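Local structure of phosphoacetylglucosamine mutase (Aspergillus lentulus, 5O9X) at residues V43-L48 / E105-V110; L49-S54 / A147-T152. The protein catalyses the interconversion of N-acetylglucosamine 6-phosphate and N-acetylglucosamine 1-phosphate, a step on the route to UDP-N-acetylglucosamine. The protein carries 1 engineered substitution. All blocks are in the same frame, centred on the assembly; numbering follows the deposited sequence.

Contact 1 (V43-L48 / E105-V110); sequences VYAVGL and ENIGDV
Ile107, at the start of helix 107-118, meets Tyr44, Ala45 and Leu48 of helix 40-56 in a small, wholly apolar helix-helix contact inside the alpha/beta/alpha domain I of the phosphohexomutase fold. The two segments bury 130 Å² between them, and no hydrogen bond joins them. Almost everything depends on one branch of the isoleucine. Its CG1 lies anti to the backbone N and the chain then runs on extended (chi2 165°), which brings CD1 against Tyr44, Ala45 and Leu48. The tightest approach is to Leu48, whose CD2 lies 3.8 Å from Ile107 CD1 and equally near CG1, the two side chains crossing at a slant. On the preceding turn, the same CD1 lies 4.3 Å from the CB methyl of Ala45. Tyr44 offers the rim of its ring rather than a face: CD2 is 4.3 Å from Ile107 CD1, which sits near the ring plane. The phenol oxygen turns elsewhere and is hydrogen-bonded to Ile10 O. Ile10 of helix 4-14 also packs on Leu48 and Ile107, while Leu99 of helix 91-101 touches Ala45 and Ile107. On the sheet side of helix 40-56, Val43 and Val46 rest on Val78 of strand 75-81.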
ATOM      1  N   VAL A  43      -6.774   3.308 -19.705  1.00 20.87           N
ATOM      2  CA  VAL A  43      -5.449   2.747 -19.776  1.00 20.69           C
ATOM      3  C   VAL A  43      -4.679   3.393 -20.960  1.00 23.81           C
ATOM      4  O   VAL A  43      -3.458   3.659 -20.869  1.00 23.55           O
ATOM      5  CB  VAL A  43      -5.557   1.182 -19.878  1.00 17.74           C
ATOM      6  CG1 VAL A  43      -4.206   0.553 -20.172  1.00 19.34           C
ATOM      7  CG2 VAL A  43      -6.162   0.623 -18.546  1.00 17.70           C
ATOM      8  N   TYR A  44      -5.389   3.552 -22.078  1.00 21.93           N
ATOM      9  CA  TYR A  44      -4.774   4.201 -23.255  1.00 24.53           C
ATOM     10  C   TYR A  44      -4.305   5.602 -22.845  1.00 22.44           C
ATOM     11  O   TYR A  44      -3.178   5.965 -23.117  1.00 23.97           O
ATOM     12  CB  TYR A  44      -5.802   4.292 -24.401  1.00 26.87           C
ATOM     13  CG  TYR A  44      -5.182   4.766 -25.672  1.00 28.16           C
ATOM     14  CD1 TYR A  44      -4.406   3.906 -26.439  1.00 26.40           C
ATOM     15  CD2 TYR A  44      -5.270   6.113 -26.034  1.00 30.91           C
ATOM     16  CE1 TYR A  44      -3.773   4.355 -27.595  1.00 34.13           C
ATOM     17  CE2 TYR A  44      -4.653   6.577 -27.208  1.00 30.20           C
ATOM     18  CZ  TYR A  44      -3.929   5.694 -27.977  1.00 33.95           C
ATOM     19  OH  TYR A  44      -3.293   6.156 -29.117  1.00 37.62           O
ATOM     20  N   ALA A  45      -5.155   6.359 -22.159  1.00 21.38           N
ATOM     21  CA  ALA A  45      -4.802   7.689 -21.626  1.00 23.74           C
ATOM     22  C   ALA A  45      -3.577   7.657 -20.701  1.00 26.49           C
ATOM     23  O   ALA A  45      -2.636   8.512 -20.770  1.00 23.54           O
ATOM     24  CB  ALA A  45      -5.989   8.270 -20.868  1.00 20.27           C
ATOM     25  N   VAL A  46      -3.576   6.655 -19.819  1.00 23.48           N
ATOM     26  CA  VAL A  46      -2.425   6.482 -18.928  1.00 22.64           C
ATOM     27  C   VAL A  46      -1.089   6.224 -19.681  1.00 23.29           C
ATOM     28  O   VAL A  46      -0.035   6.691 -19.230  1.00 22.98           O
ATOM     29  CB  VAL A  46      -2.714   5.389 -17.846  1.00 23.50           C
ATOM     30  CG1 VAL A  46      -1.457   5.099 -17.041  1.00 25.41           C
ATOM     31  CG2 VAL A  46      -3.800   5.890 -16.880  1.00 24.36           C
ATOM     32  N   GLY A  47      -1.153   5.498 -20.810  1.00 25.07           N
ATOM     33  CA  GLY A  47       0.066   5.252 -21.618  1.00 22.81           C
ATOM     34  C   GLY A  47       0.598   6.619 -22.137  1.00 25.61           C
ATOM     35  O   GLY A  47       1.783   6.915 -22.093  1.00 26.66           O
ATOM     36  N   LEU A  48      -0.312   7.435 -22.622  1.00 25.72           N
ATOM     37  CA  LEU A  48       0.029   8.837 -22.999  1.00 27.44           C
ATOM     38  C   LEU A  48       0.673   9.647 -21.875  1.00 26.37           C
ATOM     39  O   LEU A  48       1.756  10.236 -22.077  1.00 27.40           O
ATOM     40  CB  LEU A  48      -1.245   9.482 -23.528  1.00 28.23           C
ATOM     41  CG  LEU A  48      -1.580   9.275 -25.014  1.00 32.86           C
ATOM     42  CD1 LEU A  48      -1.205   7.966 -25.673  1.00 35.90           C
ATOM     43  CD2 LEU A  48      -3.026   9.636 -25.278  1.00 32.81           C
ATOM     44  N   GLU A 105     -11.735  11.525 -29.841  1.00 40.96           N
ATOM     45  CA  GLU A 105     -11.485  12.332 -31.048  1.00 48.38           C
ATOM     46  C   GLU A 105     -10.428  13.414 -30.769  1.00 48.31           C
ATOM     47  O   GLU A 105      -9.658  13.760 -31.663  1.00 47.80           O
ATOM     48  CB  GLU A 105     -12.788  13.031 -31.503  1.00 47.84           C
ATOM     49  CG  GLU A 105     -13.937  12.090 -31.845  1.00 57.38           C
ATOM     50  CD  GLU A 105     -14.464  11.247 -30.652  1.00 67.04           C
ATOM     51  OE1 GLU A 105     -14.648  11.780 -29.515  1.00 50.89           O
ATOM     52  OE2 GLU A 105     -14.684  10.023 -30.872  1.00 63.67           O
ATOM     53  N   ASN A 106     -10.411  13.911 -29.524  1.00 39.53           N
ATOM     54  CA  ASN A 106      -9.640  15.083 -29.102  1.00 40.39           C
ATOM     55  C   ASN A 106      -8.432  14.724 -28.256  1.00 40.47           C
ATOM     56  O   ASN A 106      -7.687  15.613 -27.850  1.00 42.26           O
ATOM     57  CB  ASN A 106     -10.518  16.026 -28.288  1.00 39.88           C
ATOM     58  CG  ASN A 106     -11.638  16.651 -29.113  1.00 50.02           C
ATOM     59  OD1 ASN A 106     -11.724  16.454 -30.330  1.00 55.64           O
ATOM     60  ND2 ASN A 106     -12.492  17.415 -28.452  1.00 48.66           N
ATOM     61  N   ILE A 107      -8.223  13.425 -28.001  1.00 46.55           N
ATOM     62  CA  ILE A 107      -7.130  12.998 -27.097  1.00 39.57           C
ATOM     63  C   ILE A 107      -5.747  13.492 -27.584  1.00 38.37           C
ATOM     64  O   ILE A 107      -4.926  13.850 -26.742  1.00 35.15           O
ATOM     65  CB  ILE A 107      -7.174  11.485 -26.737  1.00 39.79           C
ATOM     66  CG1 ILE A 107      -6.468  11.255 -25.387  1.00 41.05           C
ATOM     67  CG2 ILE A 107      -6.637  10.588 -27.862  1.00 35.07           C
ATOM     68  CD1 ILE A 107      -6.730   9.909 -24.743  1.00 46.15           C
ATOM     69  N   GLY A 108      -5.528  13.500 -28.916  1.00 42.56           N
ATOM     70  CA  GLY A 108      -4.355  14.122 -29.600  1.00 36.31           C
ATOM     71  C   GLY A 108      -4.095  15.607 -29.236  1.00 38.02           C
ATOM     72  O   GLY A 108      -2.938  16.040 -28.987  1.00 36.98           O
ATOM     73  N   ASP A 109      -5.172  16.383 -29.212  1.00 38.03           N
ATOM     74  CA  ASP A 109      -5.126  17.806 -28.870  1.00 37.97           C
ATOM     75  C   ASP A 109      -4.865  18.004 -27.403  1.00 37.69           C
ATOM     76  O   ASP A 109      -4.020  18.833 -27.019  1.00 35.77           O
ATOM     77  CB  ASP A 109      -6.432  18.509 -29.292  1.00 42.76           C
ATOM     78  CG  ASP A 109      -6.667  18.473 -30.839  1.00 50.83           C
ATOM     79  OD1 ASP A 109      -5.708  18.283 -31.633  1.00 51.96           O
ATOM     80  OD2 ASP A 109      -7.827  18.609 -31.270  1.00 51.15           O
ATOM     81  N   VAL A 110      -5.558  17.217 -26.553  1.00 38.55           N
ATOM     82  CA  VAL A 110      -5.287  17.256 -25.124  1.00 34.49           C
ATOM     83  C   VAL A 110      -3.823  16.943 -24.859  1.00 30.34           C
ATOM     84  O   VAL A 110      -3.183  17.634 -24.077  1.00 35.12           O
ATOM     85  CB  VAL A 110      -6.283  16.376 -24.346  1.00 37.81           C
ATOM     86  CG1 VAL A 110      -5.925  16.310 -22.871  1.00 34.86           C
ATOM     87  CG2 VAL A 110      -7.693  16.952 -24.517  1.00 36.66           C
TER

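Contact 2 (L49-S54 / A147-T152); sequences LATLRS and AALTAT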
ATOM      1  N   LEU A  49       0.059   9.637 -20.689  1.00 26.17           N
ATOM      2  CA  LEU A  49       0.604  10.318 -19.516  1.00 25.24           C
ATOM      3  C   LEU A  49       1.992   9.807 -19.082  1.00 26.25           C
ATOM      4  O   LEU A  49       2.870  10.618 -18.796  1.00 26.39           O
ATOM      5  CB  LEU A  49      -0.365  10.239 -18.355  1.00 28.62           C
ATOM      6  CG  LEU A  49       0.120  11.215 -17.268  1.00 33.58           C
ATOM      7  CD1 LEU A  49      -0.130  12.674 -17.633  1.00 33.00           C
ATOM      8  CD2 LEU A  49      -0.529  10.903 -15.969  1.00 40.59           C
ATOM      9  N   ALA A  50       2.167   8.474 -19.040  1.00 23.56           N
ATOM     10  CA  ALA A  50       3.441   7.876 -18.680  1.00 23.68           C
ATOM     11  C   ALA A  50       4.534   8.376 -19.635  1.00 22.02           C
ATOM     12  O   ALA A  50       5.653   8.601 -19.193  1.00 22.52           O
ATOM     13  CB  ALA A  50       3.385   6.311 -18.709  1.00 22.24           C
ATOM     14  N   THR A  51       4.220   8.479 -20.911  1.00 24.85           N
ATOM     15  CA  THR A  51       5.214   8.971 -21.925  1.00 26.42           C
ATOM     16  C   THR A  51       5.628  10.441 -21.561  1.00 27.84           C
ATOM     17  O   THR A  51       6.815  10.757 -21.448  1.00 25.70           O
ATOM     18  CB  THR A  51       4.644   8.960 -23.362  1.00 28.22           C
ATOM     19  OG1 THR A  51       4.348   7.628 -23.784  1.00 27.22           O
ATOM     20  CG2 THR A  51       5.684   9.541 -24.379  1.00 25.74           C
ATOM     21  N   LEU A  52       4.628  11.290 -21.309  1.00 25.43           N
ATOM     22  CA  LEU A  52       4.888  12.673 -20.934  1.00 28.80           C
ATOM     23  C   LEU A  52       5.675  12.783 -19.652  1.00 29.46           C
ATOM     24  O   LEU A  52       6.553  13.675 -19.534  1.00 28.89           O
ATOM     25  CB  LEU A  52       3.582  13.481 -20.818  1.00 27.60           C
ATOM     26  CG  LEU A  52       2.825  13.677 -22.155  1.00 30.52           C
ATOM     27  CD1 LEU A  52       1.624  14.575 -21.924  1.00 30.90           C
ATOM     28  CD2 LEU A  52       3.694  14.277 -23.281  1.00 33.63           C
ATOM     29  N   ARG A  53       5.392  11.898 -18.686  1.00 23.95           N
ATOM     30  CA  ARG A  53       6.062  11.978 -17.399  1.00 23.40           C
ATOM     31  C   ARG A  53       7.501  11.650 -17.573  1.00 23.96           C
ATOM     32  O   ARG A  53       8.379  12.339 -17.024  1.00 25.42           O
ATOM     33  CB  ARG A  53       5.422  11.037 -16.299  1.00 21.70           C
ATOM     34  CG  ARG A  53       6.081  11.131 -14.922  1.00 25.70           C
ATOM     35  CD  ARG A  53       5.903  12.519 -14.342  1.00 25.09           C
ATOM     36  NE  ARG A  53       6.341  12.606 -12.966  1.00 24.81           N
ATOM     37  CZ  ARG A  53       6.696  13.715 -12.357  1.00 27.19           C
ATOM     38  NH1 ARG A  53       6.770  14.878 -13.047  1.00 28.54           N
ATOM     39  NH2 ARG A  53       6.998  13.650 -11.077  1.00 29.03           N
ATOM     40  N   SER A  54       7.755  10.585 -18.323  1.00 23.39           N
ATOM     41  CA  SER A  54       9.122  10.126 -18.495  1.00 25.24           C
ATOM     42  C   SER A  54       9.932  11.216 -19.210  1.00 29.73           C
ATOM     43  O   SER A  54      11.050  11.541 -18.765  1.00 28.69           O
ATOM     44  CB  SER A  54       9.135   8.868 -19.353  1.00 22.46           C
ATOM     45  OG  SER A  54      10.459   8.428 -19.501  1.00 27.52           O
ATOM     46  N   ALA A 147      -0.215  -0.423 -27.110  1.00 26.52           N
ATOM     47  CA  ALA A 147      -0.716   0.409 -28.212  1.00 30.09           C
ATOM     48  C   ALA A 147      -0.472   1.908 -28.016  1.00 32.06           C
ATOM     49  O   ALA A 147       0.036   2.530 -28.963  1.00 30.87           O
ATOM     50  CB  ALA A 147      -2.183   0.079 -28.594  1.00 26.10           C
ATOM     51  N   ALA A 148      -0.776   2.471 -26.823  1.00 28.43           N
ATOM     52  CA  ALA A 148      -0.415   3.859 -26.479  1.00 27.96           C
ATOM     53  C   ALA A 148       1.078   4.135 -26.556  1.00 29.25           C
ATOM     54  O   ALA A 148       1.472   5.076 -27.204  1.00 30.90           O
ATOM     55  CB  ALA A 148      -0.958   4.298 -25.083  1.00 23.66           C
ATOM     56  N   LEU A 149       1.902   3.301 -25.913  1.00 26.28           N
ATOM     57  CA  LEU A 149       3.330   3.495 -25.864  1.00 28.28           C
ATOM     58  C   LEU A 149       4.010   3.347 -27.240  1.00 30.31           C
ATOM     59  O   LEU A 149       4.996   4.040 -27.536  1.00 35.90           O
ATOM     60  CB  LEU A 149       4.010   2.549 -24.827  1.00 26.12           C
ATOM     61  CG  LEU A 149       3.528   2.860 -23.361  1.00 26.71           C
ATOM     62  CD1 LEU A 149       3.859   1.687 -22.465  1.00 23.81           C
ATOM     63  CD2 LEU A 149       4.121   4.176 -22.826  1.00 23.83           C
ATOM     64  N   THR A 150       3.451   2.488 -28.067  1.00 31.49           N
ATOM     65  CA  THR A 150       4.001   2.305 -29.398  1.00 34.52           C
ATOM     66  C   THR A 150       3.667   3.571 -30.205  1.00 36.38           C
ATOM     67  O   THR A 150       4.521   4.084 -30.932  1.00 34.66           O
ATOM     68  CB  THR A 150       3.428   1.077 -30.096  1.00 37.12           C
ATOM     69  OG1 THR A 150       2.009   1.195 -30.105  1.00 58.41           O
ATOM     70  CG2 THR A 150       3.758  -0.141 -29.376  1.00 29.19           C
ATOM     71  N   ALA A 151       2.453   4.092 -30.020  1.00 33.51           N
ATOM     72  CA  ALA A 151       2.021   5.299 -30.726  1.00 37.02           C
ATOM     73  C   ALA A 151       2.907   6.493 -30.369  1.00 38.82           C
ATOM     74  O   ALA A 151       3.335   7.235 -31.244  1.00 39.73           O
ATOM     75  CB  ALA A 151       0.544   5.582 -30.489  1.00 27.63           C
ATOM     76  N   THR A 152       3.253   6.635 -29.099  1.00 35.15           N
ATOM     77  CA  THR A 152       3.984   7.784 -28.669  1.00 33.43           C
ATOM     78  C   THR A 152       5.457   7.485 -28.807  1.00 31.29           C
ATOM     79  O   THR A 152       6.251   8.340 -28.497  1.00 35.39           O
ATOM     80  CB  THR A 152       3.685   8.159 -27.179  1.00 35.61           C
ATOM     81  OG1 THR A 152       4.015   7.049 -26.331  1.00 31.03           O
ATOM     82  CG2 THR A 152       2.253   8.493 -26.977  1.00 32.28           C
TER
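Thr51 holds OG1 beside its own backbone N and anti to the carbonyl carbon (chi1 -64°), whereas Thr152 places OG1 between its N and carbonyl carbon (chi1 59°); these two rotations turn the hydroxyls of Thr51, on helix 40-56, and of Thr152, beside helix 138-151, onto each other. The side chains reach across tip to tip, and OG1 of Thr51 and OG1 of Thr152 form a short hydrogen bond of 2.6 Å. It is the only hydrogen bond between the segments. Such an approach needs close backbones, and the CA atoms of Thr51 and Thr152 are 7.0 Å apart. The carbon parts join in: CG2 of Thr51, anti to its N, lies 3.7 Å from CB of Thr152, so the polar pair has a methyl packed against its side. Leu149, one turn earlier, adds an apolar flank, its CD2 coming within 3.6 Å of Thr51 OG1. That same methyl is 4.7 Å from Ala50 CB, a looser approach. Around the pair, Tyr111 of helix 107-118 touches both threonines, and Ala154, in the loop that follows, packs on Thr51 and Leu149. Thr51 OG1 is also hydrogen-bonded to Gly47 O, one turn back in its own helix, which helps fix the rotation of the side chain. Thr152 OG1 also has Ala148 O and Leu149 O at 3.3 and 3.4 Å; both are weak and compete for its one proton with the bond to Thr51. The two buried hydroxyls thus share one bond, with Gly47 O as a further partner of Thr51, and through it the threonines link the two segments.

From the N terminus, helix 40-56 supplies the first segments of both contacts in succession, 43-48 and then 49-54. Contact 1 closes a loop that holds strands 61-66 and 75-81 and helix 91-101; contact 2 closes a longer one, which adds the whole of helix 107-118, strand 127-132 and the start of helix 138-151. The segments alternate along the chain, so the two loops cross. Through its first half helix 40-56 is thereby tied to the start of helix 107-118 and, further along, to helix 138-151 and Thr152. The centres of the contacts are 9 Å apart, and Leu48 joins them: its CD1 packs 3.7 Å from Ala148 CB and equally near Thr152 CG2.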